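Local coordinates for probable phenazine-specific methyltransferase (Pseudomonas aeruginosa, PDB 2IP2), which transfers a methyl group from S-adenosyl-L-methionine to phenazine-1-carboxylate, giving 5-methylphenazine-1-carboxylate on the way to the virulence pigment pyocyanine, at residues A[10-13]-A[14-18]; A[34-38]-A[39-43]; A[211-215]-A[216-220]. All coordinates share one frame; numbering follows the deposited sequence. Where two conformers were deposited one is given.

Contact 1. Residues A[10-13]-A[14-18]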
ATOM      1  N   ARG A  10      -6.762 -13.952   0.652  1.00 27.49           N
ATOM      2  CA  ARG A  10      -7.340 -12.756   0.037  1.00 30.70           C
ATOM      3  C   ARG A  10      -6.867 -11.515   0.844  1.00 29.76           C
ATOM      4  O   ARG A  10      -6.539 -10.474   0.284  1.00 28.51           O
ATOM      5  CB  ARG A  10      -8.889 -12.815   0.031  1.00 30.96           C
ATOM      6  CG  ARG A  10      -9.598 -11.525  -0.503  1.00 31.61           C
ATOM      7  CD  ARG A  10     -11.123 -11.782  -0.818  1.00 35.52           C
ATOM      8  NE  ARG A  10     -11.728 -12.513   0.292  1.00 48.01           N
ATOM      9  CZ  ARG A  10     -12.224 -13.743   0.210  1.00 49.89           C
ATOM     10  NH1 ARG A  10     -12.248 -14.393  -0.966  1.00 51.52           N
ATOM     11  NH2 ARG A  10     -12.718 -14.306   1.303  1.00 51.80           N
ATOM     12  N   ASN A  11      -6.808 -11.675   2.157  1.00 28.04           N
ATOM     13  CA  ASN A  11      -6.367 -10.596   3.035  1.00 27.92           C
ATOM     14  C   ASN A  11      -4.887 -10.297   2.814  1.00 26.66           C
ATOM     15  O   ASN A  11      -4.474  -9.128   2.695  1.00 26.14           O
ATOM     16  CB  ASN A  11      -6.647 -10.952   4.503  1.00 28.33           C
ATOM     17  CG  ASN A  11      -6.187  -9.850   5.455  1.00 33.55           C
ATOM     18  OD1 ASN A  11      -6.647  -8.715   5.374  1.00 32.64           O
ATOM     19  ND2 ASN A  11      -5.235 -10.174   6.312  1.00 35.48           N
ATOM     20  N   LEU A  12      -4.079 -11.343   2.731  1.00 25.48           N
ATOM     21  CA  LEU A  12      -2.653 -11.115   2.583  1.00 24.81           C
ATOM     22  C   LEU A  12      -2.409 -10.406   1.272  1.00 23.95           C
ATOM     23  O   LEU A  12      -1.628  -9.477   1.207  1.00 22.31           O
ATOM     24  CB  LEU A  12      -1.929 -12.438   2.517  1.00 24.64           C
ATOM     25  CG  LEU A  12      -0.481 -12.576   2.924  1.00 26.43           C
ATOM     26  CD1 LEU A  12       0.275 -13.525   2.090  1.00 27.48           C
ATOM     27  CD2 LEU A  12       0.272 -11.334   3.289  1.00 23.87           C
ATOM     28  N   ILE A  13      -3.028 -10.890   0.194  1.00 24.01           N
ATOM     29  CA  ILE A  13      -2.798 -10.252  -1.119  1.00 23.49           C
ATOM     30  C   ILE A  13      -3.231  -8.750  -1.084  1.00 23.72           C
ATOM     31  O   ILE A  13      -2.585  -7.851  -1.674  1.00 21.44           O
ATOM     32  CB  ILE A  13      -3.611 -10.995  -2.247  1.00 25.26           C
ATOM     33  CG1 ILE A  13      -3.023 -12.349  -2.595  1.00 26.86           C
ATOM     34  CG2 ILE A  13      -3.663 -10.155  -3.525  1.00 27.25           C
ATOM     35  CD1 ILE A  13      -1.532 -12.486  -2.508  1.00 34.96           C
ATOM     36  N   GLN A  14      -4.360  -8.476  -0.445  1.00 21.74           N
ATOM     37  CA  GLN A  14      -4.758  -7.060  -0.239  1.00 23.68           C
ATOM     38  C   GLN A  14      -3.621  -6.220   0.378  1.00 22.23           C
ATOM     39  O   GLN A  14      -3.292  -5.140  -0.103  1.00 23.16           O
ATOM     40  CB  GLN A  14      -6.031  -6.941   0.608  1.00 23.40           C
ATOM     41  CG  GLN A  14      -6.666  -5.537   0.520  1.00 25.61           C
ATOM     42  CD  GLN A  14      -5.943  -4.442   1.320  1.00 23.14           C
ATOM     43  OE1 GLN A  14      -5.422  -4.685   2.397  1.00 26.41           O
ATOM     44  NE2 GLN A  14      -5.932  -3.242   0.792  1.00 25.55           N
ATOM     45  N   VAL A  15      -2.939  -6.778   1.374  1.00 21.45           N
ATOM     46  CA  VAL A  15      -1.919  -5.971   2.051  1.00 21.31           C
ATOM     47  C   VAL A  15      -0.691  -5.853   1.175  1.00 21.60           C
ATOM     48  O   VAL A  15      -0.118  -4.767   1.037  1.00 20.92           O
ATOM     49  CB  VAL A  15      -1.508  -6.596   3.406  1.00 23.10           C
ATOM     50  CG1 VAL A  15      -0.390  -5.735   4.041  1.00 22.21           C
ATOM     51  CG2 VAL A  15      -2.686  -6.539   4.347  1.00 25.06           C
ATOM     52  N   VAL A  16      -0.298  -6.975   0.600  1.00 19.54           N
ATOM     53  CA  VAL A  16       0.914  -7.017  -0.221  1.00 21.56           C
ATOM     54  C   VAL A  16       0.777  -6.057  -1.421  1.00 21.96           C
ATOM     55  O   VAL A  16       1.707  -5.331  -1.736  1.00 22.08           O
ATOM     56  CB  VAL A  16       1.178  -8.440  -0.706  1.00 21.90           C
ATOM     57  CG1 VAL A  16       2.308  -8.505  -1.797  1.00 22.88           C
ATOM     58  CG2 VAL A  16       1.598  -9.295   0.446  1.00 21.88           C
ATOM     59  N   THR A  17      -0.410  -5.998  -2.013  1.00 20.74           N
ATOM     60  CA  THR A  17      -0.590  -5.218  -3.267  1.00 20.33           C
ATOM     61  C   THR A  17      -1.050  -3.788  -2.995  1.00 20.52           C
ATOM     62  O   THR A  17      -1.167  -2.919  -3.942  1.00 19.61           O
ATOM     63  CB  THR A  17      -1.583  -5.868  -4.240  1.00 20.79           C
ATOM     64  OG1 THR A  17      -2.872  -5.962  -3.602  1.00 19.73           O
ATOM     65  CG2 THR A  17      -1.137  -7.312  -4.709  1.00 21.08           C
ATOM     66  N   GLY A  18      -1.301  -3.493  -1.718  1.00 19.01           N
ATOM     67  CA  GLY A  18      -1.719  -2.172  -1.318  1.00 19.51           C
ATOM     68  C   GLY A  18      -0.722  -1.129  -1.829  1.00 18.50           C
ATOM     69  O   GLY A  18      -1.134  -0.024  -2.208  1.00 20.54           O
TER
HETATM   70  O   HOH W   1      -6.452  -5.697   4.324  1.00 41.55           O
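Thr17 grips the backbone carbonyl of Ile13 twice. Its hydroxyl OG1 donates to Ile13 O at 2.7 Å. Its backbone N donates to the same Ile13 O at 2.9 Å. The two donors come in from opposite faces of the carbonyl plane, and the hydroxyl is tilted 33° out of it. Thr17 OG1 sits between the backbone N and the carbonyl carbon (chi1 61°), which turns it back toward the preceding turn of the helix. The hydroxyl hydrogen is thus spent on a carbonyl of its own helix. The methyl groups CG2 of Thr17 and CG2 of Ile13 lie 4.0 Å apart, the two side chains slanting past each other.

One residue back, the same spacing joins two apolar side chains. Leu12 CD2 meets Val16 CG2 at 3.7 Å, the side chains again set aslant. Val16 CG2 also rests 3.3 Å from Leu12 O. Val16 N donates to Leu12 O at 2.9 Å. On the more polar side, a water donates to Asn11 OD1 at 3.2 Å. A bridge from this water to Gln14 OE1 is doubtful, because that distance is too short. The amide ND2 of Asn11 bonds to Thr84 OG1 of the second subunit.

The whole stretch is the early part of helix 6-30, in the dimerisation domain, and the second subunit packs on it. Phe95 of the second subunit lies on Leu12 and Ile13. Val25 of the second subunit, on that subunit's helix 6-30, meets Val15. Leu286 of the second subunit, on that subunit's helix 282-295, meets Thr17.

Contact 2. Residues A[34-38]-A[39-43]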
ATOM      1  N   ALA A  34      -6.936  15.198 -11.121  1.00 24.68           N
ATOM      2  CA  ALA A  34      -8.034  15.811 -10.426  1.00 24.32           C
ATOM      3  C   ALA A  34      -8.300  17.265 -10.856  1.00 24.72           C
ATOM      4  O   ALA A  34      -9.469  17.654 -10.964  1.00 26.47           O
ATOM      5  CB  ALA A  34      -7.784  15.750  -8.919  1.00 25.26           C
ATOM      6  N   ASP A  35      -7.243  18.045 -11.054  1.00 24.40           N
ATOM      7  CA  ASP A  35      -7.325  19.421 -11.598  1.00 25.76           C
ATOM      8  C   ASP A  35      -7.849  19.443 -13.020  1.00 26.32           C
ATOM      9  O   ASP A  35      -8.790  20.190 -13.327  1.00 26.35           O
ATOM     10  CB  ASP A  35      -5.956  20.079 -11.519  1.00 25.84           C
ATOM     11  CG  ASP A  35      -5.404  20.022 -10.078  1.00 31.04           C
ATOM     12  OD1 ASP A  35      -6.184  20.404  -9.159  1.00 31.84           O
ATOM     13  OD2 ASP A  35      -4.256  19.560  -9.879  1.00 33.49           O
ATOM     14  N   LEU A  36      -7.256  18.610 -13.878  1.00 26.12           N
ATOM     15  CA  LEU A  36      -7.741  18.473 -15.252  1.00 25.56           C
ATOM     16  C   LEU A  36      -9.220  18.150 -15.284  1.00 26.03           C
ATOM     17  O   LEU A  36     -10.000  18.813 -16.002  1.00 25.60           O
ATOM     18  CB  LEU A  36      -6.915  17.424 -16.049  1.00 24.15           C
ATOM     19  CG  LEU A  36      -5.413  17.749 -16.169  1.00 24.63           C
ATOM     20  CD1 LEU A  36      -4.677  16.614 -16.724  1.00 25.37           C
ATOM     21  CD2 LEU A  36      -5.160  18.966 -17.110  1.00 30.33           C
ATOM     22  N   ILE A  37      -9.620  17.130 -14.541  1.00 26.00           N
ATOM     23  CA  ILE A  37     -11.035  16.726 -14.492  1.00 27.19           C
ATOM     24  C   ILE A  37     -11.965  17.823 -14.000  1.00 28.71           C
ATOM     25  O   ILE A  37     -13.041  18.034 -14.613  1.00 30.59           O
ATOM     26  CB  ILE A  37     -11.250  15.403 -13.684  1.00 25.29           C
ATOM     27  CG1 ILE A  37     -10.654  14.224 -14.496  1.00 27.49           C
ATOM     28  CG2 ILE A  37     -12.723  15.199 -13.355  1.00 27.09           C
ATOM     29  CD1 ILE A  37     -10.368  12.897 -13.670  1.00 28.72           C
ATOM     30  N   GLU A  38     -11.582  18.521 -12.928  1.00 29.49           N
ATOM     31  CA  GLU A  38     -12.417  19.604 -12.398  1.00 30.21           C
ATOM     32  C   GLU A  38     -12.637  20.689 -13.442  1.00 31.03           C
ATOM     33  O   GLU A  38     -13.711  21.296 -13.500  1.00 29.18           O
ATOM     34  CB  GLU A  38     -11.806  20.227 -11.147  1.00 31.63           C
ATOM     35  CG  GLU A  38     -12.806  21.018 -10.311  1.00 32.19           C
ATOM     36  CD  GLU A  38     -14.015  20.192  -9.889  1.00 37.86           C
ATOM     37  OE1 GLU A  38     -13.944  18.946  -9.878  1.00 40.03           O
ATOM     38  OE2 GLU A  38     -15.048  20.768  -9.473  1.00 41.84           O
ATOM     39  N   SER A  39     -11.639  20.914 -14.281  1.00 31.19           N
ATOM     40  CA  SER A  39     -11.758  21.956 -15.345  1.00 32.13           C
ATOM     41  C   SER A  39     -12.528  21.484 -16.586  1.00 32.21           C
ATOM     42  O   SER A  39     -12.675  22.244 -17.567  1.00 33.13           O
ATOM     43  CB  SER A  39     -10.376  22.442 -15.761  1.00 31.30           C
ATOM     44  OG  SER A  39      -9.675  21.461 -16.527  1.00 31.95           O
ATOM     45  N   GLY A  40     -12.974  20.230 -16.560  1.00 32.60           N
ATOM     46  CA  GLY A  40     -13.775  19.627 -17.639  1.00 32.69           C
ATOM     47  C   GLY A  40     -13.054  18.790 -18.676  1.00 31.51           C
ATOM     48  O   GLY A  40     -13.635  18.392 -19.684  1.00 31.23           O
ATOM     49  N   ILE A  41     -11.771  18.507 -18.444  1.00 30.79           N
ATOM     50  CA  ILE A  41     -11.021  17.622 -19.332  1.00 29.77           C
ATOM     51  C   ILE A  41     -11.259  16.218 -18.734  1.00 30.22           C
ATOM     52  O   ILE A  41     -10.735  15.874 -17.644  1.00 30.66           O
ATOM     53  CB  ILE A  41      -9.540  17.941 -19.299  1.00 28.35           C
ATOM     54  CG1 ILE A  41      -9.302  19.401 -19.715  1.00 30.30           C
ATOM     55  CG2 ILE A  41      -8.735  16.957 -20.204  1.00 27.57           C
ATOM     56  CD1 ILE A  41      -7.884  19.926 -19.415  1.00 29.71           C
ATOM     57  N   ASP A  42     -12.122  15.458 -19.373  1.00 31.08           N
ATOM     58  CA  ASP A  42     -12.839  14.423 -18.623  1.00 31.02           C
ATOM     59  C   ASP A  42     -13.146  13.154 -19.430  1.00 28.91           C
ATOM     60  O   ASP A  42     -14.010  12.336 -19.058  1.00 30.23           O
ATOM     61  CB  ASP A  42     -14.094  14.985 -17.991  1.00 32.44           C
ATOM     62  CG  ASP A  42     -15.162  15.332 -19.017  1.00 34.26           C
ATOM     63  OD1 ASP A  42     -14.932  15.103 -20.215  1.00 33.33           O
ATOM     64  OD2 ASP A  42     -16.202  15.877 -18.619  1.00 36.96           O
ATOM     65  N   SER A  43     -12.376  12.964 -20.484  1.00 26.75           N
ATOM     66  CA  SER A  43     -12.350  11.647 -21.152  1.00 26.85           C
ATOM     67  C   SER A  43     -10.933  11.061 -21.213  1.00 25.40           C
ATOM     68  O   SER A  43      -9.943  11.790 -21.083  1.00 25.27           O
ATOM     69  CB  SER A  43     -12.917  11.741 -22.590  1.00 25.81           C
ATOM     70  OG  SER A  43     -12.009  12.426 -23.415  1.00 27.22           O
TER
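Leu36 O accepts two hydrogen bonds where helix 33-38 ends. Ser39 OG donates to Leu36 O at 2.7 Å. Ile41 N donates to Leu36 O at 3.0 Å, from the other face of the carbonyl plane and 36° out of it. Ser39 N adds a weak bond to this oxygen; its better bond is to Asp35 O. With OG between the backbone N and the carbonyl carbon (chi1 72°), the serine hydroxyl is turned back to the helix.

The next carbonyl is used as well. Gly40 N donates to Ile37 O at 2.9 Å, well above the carbonyl plane. With the bond from Ile41 N, this makes a Schellman motif. Gly40 has a positive phi of 97°, and the chain leaves the helix there. A side chain at these backbone angles would press on the carbonyl oxygen of Ser39. Beyond the glycine, Ile41 O comes back to the helix and lies 3.3 Å from Ile37 CA in a CA-H...O contact.

The apolar contact of the motif is made by Leu36 and Ile41. Leu36 CD2 meets Ile41 CD1 at 3.7 Å, and both side chains also rest on Leu47 of helix 44-51. Glu38 reaches away, and its OE1 bonds to Asn81 ND2.

Ser43 then sits at the N-cap of helix 44-51. At the end of helix 33-38, the carbonyls of Asp35, Leu36 and Ile37 are thus met by donors from residues 39-41. This polar capping lies beside the Leu36-Ile41 pair, so the helix end combines satisfied carbonyls with an apolar contact.

Contact 3. Residues A[211-215]-A[216-220]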
ATOM      1  N   SER A 211       3.251  36.987   8.085  1.00 31.89           N
ATOM      2  CA  SER A 211       3.461  38.415   7.865  1.00 32.84           C
ATOM      3  C   SER A 211       2.212  39.267   8.108  1.00 33.04           C
ATOM      4  O   SER A 211       2.284  40.292   8.806  1.00 34.10           O
ATOM      5  CB  SER A 211       4.091  38.710   6.493  1.00 34.05           C
ATOM      6  OG  SER A 211       3.410  38.096   5.414  1.00 33.86           O
ATOM      7  N   SER A 212       1.077  38.849   7.549  1.00 32.89           N
ATOM      8  CA  SER A 212      -0.137  39.637   7.638  1.00 33.09           C
ATOM      9  C   SER A 212      -0.523  39.831   9.082  1.00 32.49           C
ATOM     10  O   SER A 212      -0.787  40.955   9.515  1.00 31.57           O
ATOM     11  CB  SER A 212      -1.294  38.981   6.883  1.00 34.63           C
ATOM     12  OG  SER A 212      -1.090  39.147   5.493  1.00 39.23           O
ATOM     13  N   LEU A 213      -0.524  38.724   9.836  1.00 32.15           N
ATOM     14  CA  LEU A 213      -1.047  38.736  11.199  1.00 32.00           C
ATOM     15  C   LEU A 213      -0.113  39.523  12.096  1.00 31.34           C
ATOM     16  O   LEU A 213      -0.570  40.218  12.975  1.00 32.42           O
ATOM     17  CB  LEU A 213      -1.192  37.292  11.716  0.50 30.99           C
ATOM     18  CG  LEU A 213      -2.360  36.448  11.193  0.50 29.19           C
ATOM     19  CD1 LEU A 213      -2.150  34.925  11.517  0.50 22.85           C
ATOM     20  CD2 LEU A 213      -3.705  36.950  11.717  0.50 26.31           C
ATOM     21  N   LEU A 214       1.186  39.457  11.821  1.00 31.77           N
ATOM     22  CA  LEU A 214       2.171  40.278  12.521  1.00 32.84           C
ATOM     23  C   LEU A 214       1.958  41.787  12.240  1.00 33.68           C
ATOM     24  O   LEU A 214       2.101  42.633  13.138  1.00 32.86           O
ATOM     25  CB  LEU A 214       3.583  39.842  12.117  1.00 32.27           C
ATOM     26  CG  LEU A 214       4.044  38.508  12.785  1.00 33.80           C
ATOM     27  CD1 LEU A 214       5.304  37.972  12.120  1.00 32.30           C
ATOM     28  CD2 LEU A 214       4.305  38.680  14.265  1.00 32.98           C
ATOM     29  N   ALA A 215       1.579  42.088  10.998  1.00 34.61           N
ATOM     30  CA  ALA A 215       1.308  43.468  10.570  1.00 35.03           C
ATOM     31  C   ALA A 215       0.037  44.010  11.239  1.00 36.20           C
ATOM     32  O   ALA A 215      -0.041  45.207  11.529  1.00 36.18           O
ATOM     33  CB  ALA A 215       1.190  43.528   9.049  1.00 34.88           C
ATOM     34  N   GLY A 216      -0.949  43.128  11.457  1.00 36.09           N
ATOM     35  CA  GLY A 216      -2.168  43.436  12.236  1.00 37.59           C
ATOM     36  C   GLY A 216      -1.945  43.558  13.738  1.00 38.79           C
ATOM     37  O   GLY A 216      -2.867  43.930  14.492  1.00 39.48           O
ATOM     38  N   GLU A 217      -0.724  43.246  14.208  1.00 40.12           N
ATOM     39  CA  GLU A 217      -0.399  43.294  15.670  1.00 40.74           C
ATOM     40  C   GLU A 217      -1.259  42.317  16.583  1.00 40.91           C
ATOM     41  O   GLU A 217      -1.383  42.494  17.806  1.00 41.33           O
ATOM     42  CB  GLU A 217      -0.570  44.750  16.157  0.50 40.85           C
ATOM     43  CG  GLU A 217       0.377  45.238  17.234  0.50 40.69           C
ATOM     44  CD  GLU A 217       0.183  46.720  17.596  0.50 40.82           C
ATOM     45  OE1 GLU A 217      -0.893  47.294  17.315  0.50 41.65           O
ATOM     46  OE2 GLU A 217       1.117  47.314  18.183  0.50 42.47           O
ATOM     47  N   ARG A 218      -1.850  41.304  15.955  1.00 41.23           N
ATOM     48  CA  ARG A 218      -2.607  40.223  16.618  1.00 41.47           C
ATOM     49  C   ARG A 218      -1.688  39.158  17.281  1.00 40.19           C
ATOM     50  O   ARG A 218      -2.029  38.558  18.340  1.00 40.94           O
ATOM     51  CB  ARG A 218      -3.518  39.562  15.558  1.00 42.53           C
ATOM     52  CG  ARG A 218      -4.686  40.494  15.151  1.00 46.10           C
ATOM     53  CD  ARG A 218      -5.030  40.502  13.671  1.00 49.03           C
ATOM     54  NE  ARG A 218      -6.426  40.900  13.468  1.00 54.19           N
ATOM     55  CZ  ARG A 218      -6.912  42.141  13.639  1.00 53.20           C
ATOM     56  NH1 ARG A 218      -6.115  43.137  14.026  1.00 54.72           N
ATOM     57  NH2 ARG A 218      -8.208  42.389  13.432  1.00 52.64           N
ATOM     58  N   VAL A 219      -0.540  38.928  16.659  1.00 36.90           N
ATOM     59  CA  VAL A 219       0.410  37.977  17.175  1.00 35.53           C
ATOM     60  C   VAL A 219       1.738  38.687  17.234  1.00 34.71           C
ATOM     61  O   VAL A 219       1.954  39.628  16.463  1.00 33.56           O
ATOM     62  CB  VAL A 219       0.478  36.688  16.267  1.00 34.89           C
ATOM     63  CG1 VAL A 219       0.900  37.020  14.867  1.00 35.86           C
ATOM     64  CG2 VAL A 219       1.460  35.619  16.818  1.00 37.48           C
ATOM     65  N   SER A 220       2.622  38.242  18.136  1.00 33.88           N
ATOM     66  CA  SER A 220       4.040  38.571  18.045  1.00 33.31           C
ATOM     67  C   SER A 220       4.856  37.296  18.127  1.00 34.71           C
ATOM     68  O   SER A 220       4.324  36.250  18.561  1.00 33.11           O
ATOM     69  CB  SER A 220       4.428  39.529  19.182  1.00 34.30           C
ATOM     70  OG  SER A 220       4.125  38.981  20.462  1.00 34.22           O
TER
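Val219 CG1 touches two successive leucines of the helix before it. It lies 3.8 Å from Leu213 CB and 3.8 Å from Leu214 CD2. The valine puts CG1 between its backbone N and carbonyl carbon (chi1 60°), and this branch is the one that touches both leucines. In Leu214, CG is anti to the carbonyl carbon (chi1 -76°). The CA-CB bond leads away from the strand, but CD2 comes back to it, 3.4 Å from Val219 O and 3.8 Å from Ser220 CA.

The turn between them is a Schellman motif. Glu217 N donates to Leu214 O at 3.1 Å from far above the carbonyl plane. Arg218 N gives a weak bond to Leu213 O. Glu217 has positive phi (61°) although it is not glycine, and its side chain points away from the helix. Arg218 bends at chi2. Gly216 O lies at its guanidinium edge, in its plane; the bond from NH1 is long and weak.

Val219 is buried, resting also on Thr182 and Leu186 of helix 180-188. Residues 218 and 220 pair with strand 193-198. The turn leads into the second strand of a beta-alpha-beta crossover, from strand 193-198 through helices 204-209 and 211-215 to the parallel edge strand 219-223, as in the Rossmann-like fold of class I methyltransferases.

Overall arrangement
The three contacts are local turns of the chain that do not touch one another. Contacts 1 and 2 share the dimerisation domain, on successive helices, with centres 31 Å apart; both lie away from the predicted cofactor site. Contact 1 faces the second subunit, whereas no other chain of the assembly touches contact 2. Contact 3 belongs to the O-methyltransferase domain, and its centre is 50 Å from that of contact 1, across the centre of the chain. There the side chain of Val219 is about 11 Å from that of Asp198, a residue predicted to bind S-adenosyl-L-methionine. Contacts 2 and 3 both end a helix with a Schellman motif, about 24 Å apart at their nearest atoms.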